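Local coordinates for NADH oxidoreductase (Mesorhizobium loti, PDB 3PI7), which probably binds NADPH and acts as an NAD(P)H-dependent oxidoreductase of the enoyl reductase family, possibly a quinone reductase, at residues K166-T171 with G183-E188; H212-N215 with D220-A223. All blocks are in the same frame, centred on the assembly; numbering follows the deposited sequence.

Interaction 1 of 2, residues K166-T171 with G183-E188; sequences KAFVMT and GLAKEE
Phe168 of the strand and Ala185 of the helix supply the apolar part of this contact. The ring meets the methyl with its edge, CE1 lying 3.7 Å from Ala185 CB and CZ 3.9 Å from it, the methyl close to the ring plane. CG of Phe168 sits between the backbone N and the carbonyl carbon (chi1 68°), and from there the ring comes up against the helix with its CE1-CZ edge. Both residues are buried; alanine suits its place because a short side chain lets the wide ring approach this turn of the helix.

The polar part is peripheral and exposed. Lys166, just before the strand, bends at chi2 (-60°) and then runs extended, bringing NZ to 3.3 Å from the backbone O of Glu188 in a weak hydrogen bond. The carboxylate of Glu188 stays apart, its OE1 6.4 Å from Lys166 NZ, so any attraction between the two charges is long-range. The lysine also makes a cation-pi contact with Phe190.

Strand 167-170 and helix 176-188 are the first two elements of a beta-alpha-beta unit of the Rossmann fold, completed by strand 191-196. Pro192 of that strand and helix 148-163, through Val160 and Phe157, pack around the Phe168-Ala185 pair.

Interaction 2 of 2, residues H212-N215 with D220-A223; sequences HVLN and DFEA
Phe221, in the first turn of helix 221-232, meets the end of strand 212-215 at Leu214 and Asn215. Asp220 precedes it at the N-cap position, although its carboxylate makes no capping bond; its backbone O accepts a hydrogen bond from Thr224 OG1. At Phe221, CG stands anti to the backbone N (chi1 169°), and the ring reaches across to the strand. Leu214 CB meets the ring at its edge, near its plane, 3.9 Å from Phe221 CE1; Leu214 CD1 is also near CE1. The two side chains cross at about a right angle. Farther back on the same ring, CD1 comes to 3.7 Å from the backbone O of Asn215 in an oblique contact without a hydrogen bond. A large flat apolar group suits this place, since it can meet leucine and backbone together. Replacing Phe221 by an alanine is likely to leave Leu214 CB and CD1 without their aromatic neighbour and open a gap between strand and helix.

Asn215 takes part through its backbone; its side chain leaves the backbone away from the helix, and its amide is held by other partners, ND2 by Asp199 OD1 and OD1 by Lys217 N.

Strand 212-215 is the outermost strand, within this chain, of the parallel Rossmann sheet, next to strand 191-196. Phe221 also touches Thr195 of that neighbouring strand and Leu245 of helix 243-252, so helix 221-232 packs against both sheet and helix.

Coming from the N terminus, the chain reaches strand 167-170 after the GroES-like part and helix 148-163, and interaction 1 closes the connection of 11 residues, mostly helical, that leads to 183-188. The chain continues through strand 191-196 and helix 202-208 before interaction 2 closes a much shorter four-residue loop between 212-215 and 220-223. The two contacts follow in series, neither nested nor crossed, with centres about 17 Å apart and nearest atoms about 7 Å apart. Both fasten a helix to the same parallel sheet, one at an inner strand and the other at a strand that is outermost within this chain. Strand 191-196 lies between those two strands and links both regions within the Rossmann domain.

Interaction 1 of 2, residues K166-T171 with G183-E188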
# COMPACT_ATOMS: atom_id res chain seq x y z
N LYS A 166 -9.91 -18.69 -1.81
CA LYS A 166 -9.45 -19.62 -2.84
C LYS A 166 -8.94 -18.90 -4.09
O LYS A 166 -7.88 -19.27 -4.61
CB LYS A 166 -10.54 -20.66 -3.19
CG LYS A 166 -10.77 -21.67 -2.05
CD LYS A 166 -9.51 -22.51 -1.67
CE LYS A 166 -9.70 -23.29 -0.38
NZ LYS A 166 -8.59 -24.26 -0.16
N ALA A 167 -9.61 -17.82 -4.51
CA ALA A 167 -9.16 -17.10 -5.69
C ALA A 167 -8.09 -16.09 -5.37
O ALA A 167 -8.13 -15.45 -4.34
CB ALA A 167 -10.32 -16.38 -6.35
N PHE A 168 -7.12 -15.93 -6.29
CA PHE A 168 -6.08 -14.92 -6.14
C PHE A 168 -5.66 -14.50 -7.54
O PHE A 168 -6.02 -15.16 -8.52
CB PHE A 168 -4.92 -15.43 -5.28
CG PHE A 168 -4.12 -16.52 -5.91
CD1 PHE A 168 -4.58 -17.84 -5.93
CD2 PHE A 168 -2.92 -16.23 -6.57
CE1 PHE A 168 -3.81 -18.86 -6.48
CE2 PHE A 168 -2.16 -17.25 -7.15
CZ PHE A 168 -2.64 -18.55 -7.15
N VAL A 169 -5.02 -13.34 -7.65
CA VAL A 169 -4.70 -12.79 -8.97
C VAL A 169 -3.20 -12.68 -9.17
O VAL A 169 -2.47 -12.33 -8.24
CB VAL A 169 -5.40 -11.40 -9.18
CG1 VAL A 169 -5.21 -10.87 -10.60
CG2 VAL A 169 -6.88 -11.46 -8.85
N MSE A 170 -2.78 -12.87 -10.43
CA MSE A 170 -1.37 -12.70 -10.79
C MSE A 170 -1.25 -12.08 -12.16
O MSE A 170 -1.91 -12.53 -13.09
CB MSE A 170 -0.62 -14.03 -10.80
CG MSE A 170 -0.44 -14.58 -9.41
SE MSE A 170 0.73 -16.09 -9.38
CE MSE A 170 -0.42 -17.35 -10.33
N THR A 171 -0.41 -11.04 -12.29
CA THR A 171 -0.06 -10.53 -13.62
C THR A 171 1.15 -11.34 -14.13
O THR A 171 1.82 -12.02 -13.34
CB THR A 171 0.25 -9.06 -13.60
OG1 THR A 171 1.11 -8.78 -12.51
CG2 THR A 171 -0.97 -8.21 -13.53
N GLY A 183 0.66 -24.31 -10.18
CA GLY A 183 0.81 -25.72 -9.80
C GLY A 183 0.51 -25.98 -8.33
O GLY A 183 -0.29 -26.86 -8.01
N LEU A 184 1.10 -25.17 -7.44
CA LEU A 184 0.83 -25.22 -5.99
C LEU A 184 -0.65 -24.99 -5.69
O LEU A 184 -1.23 -25.65 -4.83
CB LEU A 184 1.64 -24.13 -5.26
CG LEU A 184 3.15 -24.33 -5.16
CD1 LEU A 184 3.82 -23.08 -4.56
CD2 LEU A 184 3.50 -25.56 -4.30
N ALA A 185 -1.24 -23.97 -6.35
CA ALA A 185 -2.62 -23.61 -6.18
C ALA A 185 -3.54 -24.76 -6.55
O ALA A 185 -4.44 -25.07 -5.79
CB ALA A 185 -2.94 -22.40 -7.04
N LYS A 186 -3.27 -25.42 -7.68
CA LYS A 186 -4.10 -26.53 -8.17
C LYS A 186 -4.11 -27.67 -7.15
O LYS A 186 -5.16 -28.26 -6.90
CB LYS A 186 -3.61 -27.01 -9.55
CG LYS A 186 -4.52 -28.05 -10.21
CD LYS A 186 -3.93 -28.58 -11.51
CE LYS A 186 -4.85 -29.59 -12.16
NZ LYS A 186 -4.48 -29.85 -13.58
N GLU A 187 -2.96 -27.95 -6.55
CA GLU A 187 -2.81 -29.00 -5.53
C GLU A 187 -3.69 -28.76 -4.32
O GLU A 187 -4.23 -29.71 -3.76
CB GLU A 187 -1.35 -29.08 -5.05
CG GLU A 187 -0.34 -29.63 -6.03
CD GLU A 187 1.08 -29.58 -5.50
OE1 GLU A 187 1.25 -29.52 -4.26
OE2 GLU A 187 2.01 -29.58 -6.33
N GLU A 188 -3.81 -27.50 -3.89
CA GLU A 188 -4.54 -27.12 -2.68
C GLU A 188 -5.95 -26.61 -2.95
O GLU A 188 -6.60 -26.15 -2.01
CB GLU A 188 -3.74 -26.05 -1.92
CG GLU A 188 -2.35 -26.50 -1.52
CD GLU A 188 -2.13 -26.71 -0.04
OE1 GLU A 188 -3.03 -27.24 0.65
OE2 GLU A 188 -1.01 -26.39 0.43

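Interaction 2 of 2, residues H212-N215 with D220-A223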
# COMPACT_ATOMS: atom_id res chain seq x y z
N HIS A 212 -8.83 -18.73 -14.26
CA HIS A 212 -9.11 -17.71 -15.27
C HIS A 212 -7.82 -17.24 -15.91
O HIS A 212 -6.84 -17.00 -15.21
CB HIS A 212 -9.83 -16.50 -14.61
CG HIS A 212 -11.17 -16.82 -14.05
ND1 HIS A 212 -12.32 -16.65 -14.81
CD2 HIS A 212 -11.52 -17.26 -12.82
CE1 HIS A 212 -13.33 -16.98 -14.00
NE2 HIS A 212 -12.89 -17.39 -12.81
N VAL A 213 -7.86 -17.02 -17.22
CA VAL A 213 -6.70 -16.51 -17.94
C VAL A 213 -7.24 -15.39 -18.79
O VAL A 213 -8.06 -15.65 -19.67
CB VAL A 213 -5.91 -17.57 -18.76
CG1 VAL A 213 -4.65 -16.94 -19.38
CG2 VAL A 213 -5.52 -18.75 -17.88
N LEU A 214 -6.86 -14.16 -18.49
CA LEU A 214 -7.42 -13.01 -19.21
C LEU A 214 -6.37 -12.37 -20.08
O LEU A 214 -5.26 -12.12 -19.62
CB LEU A 214 -7.97 -11.97 -18.23
CG LEU A 214 -8.94 -12.48 -17.12
CD1 LEU A 214 -9.40 -11.35 -16.25
CD2 LEU A 214 -10.13 -13.21 -17.71
N ASN A 215 -6.74 -12.09 -21.33
CA ASN A 215 -5.85 -11.41 -22.26
C ASN A 215 -6.08 -9.91 -22.04
O ASN A 215 -7.17 -9.38 -22.30
CB ASN A 215 -6.09 -11.86 -23.73
CG ASN A 215 -5.05 -11.32 -24.68
OD1 ASN A 215 -4.41 -10.30 -24.42
ND2 ASN A 215 -4.83 -12.01 -25.78
N ASP A 220 -12.54 -5.71 -24.33
CA ASP A 220 -13.43 -5.76 -23.17
C ASP A 220 -12.74 -6.30 -21.91
O ASP A 220 -13.43 -6.76 -20.99
CB ASP A 220 -14.69 -6.59 -23.50
CG ASP A 220 -14.45 -8.01 -23.96
OD1 ASP A 220 -13.28 -8.35 -24.28
OD2 ASP A 220 -15.42 -8.79 -24.02
N PHE A 221 -11.39 -6.23 -21.84
CA PHE A 221 -10.64 -6.71 -20.68
C PHE A 221 -11.17 -6.19 -19.33
O PHE A 221 -11.33 -7.00 -18.42
CB PHE A 221 -9.15 -6.34 -20.80
CG PHE A 221 -8.39 -6.58 -19.52
CD1 PHE A 221 -8.14 -7.88 -19.08
CD2 PHE A 221 -7.98 -5.52 -18.72
CE1 PHE A 221 -7.48 -8.11 -17.87
CE2 PHE A 221 -7.30 -5.75 -17.52
CZ PHE A 221 -7.06 -7.05 -17.10
N GLU A 222 -11.37 -4.86 -19.17
CA GLU A 222 -11.81 -4.31 -17.89
C GLU A 222 -13.19 -4.82 -17.50
O GLU A 222 -13.40 -5.13 -16.32
CB GLU A 222 -11.76 -2.77 -17.85
CG GLU A 222 -10.37 -2.27 -17.52
CD GLU A 222 -10.23 -1.01 -16.67
OE1 GLU A 222 -10.96 -0.89 -15.66
OE2 GLU A 222 -9.31 -0.21 -16.95
N ALA A 223 -14.10 -4.95 -18.47
CA ALA A 223 -15.46 -5.45 -18.22
C ALA A 223 -15.42 -6.93 -17.80
O ALA A 223 -16.03 -7.29 -16.80
CB ALA A 223 -16.35 -5.25 -19.45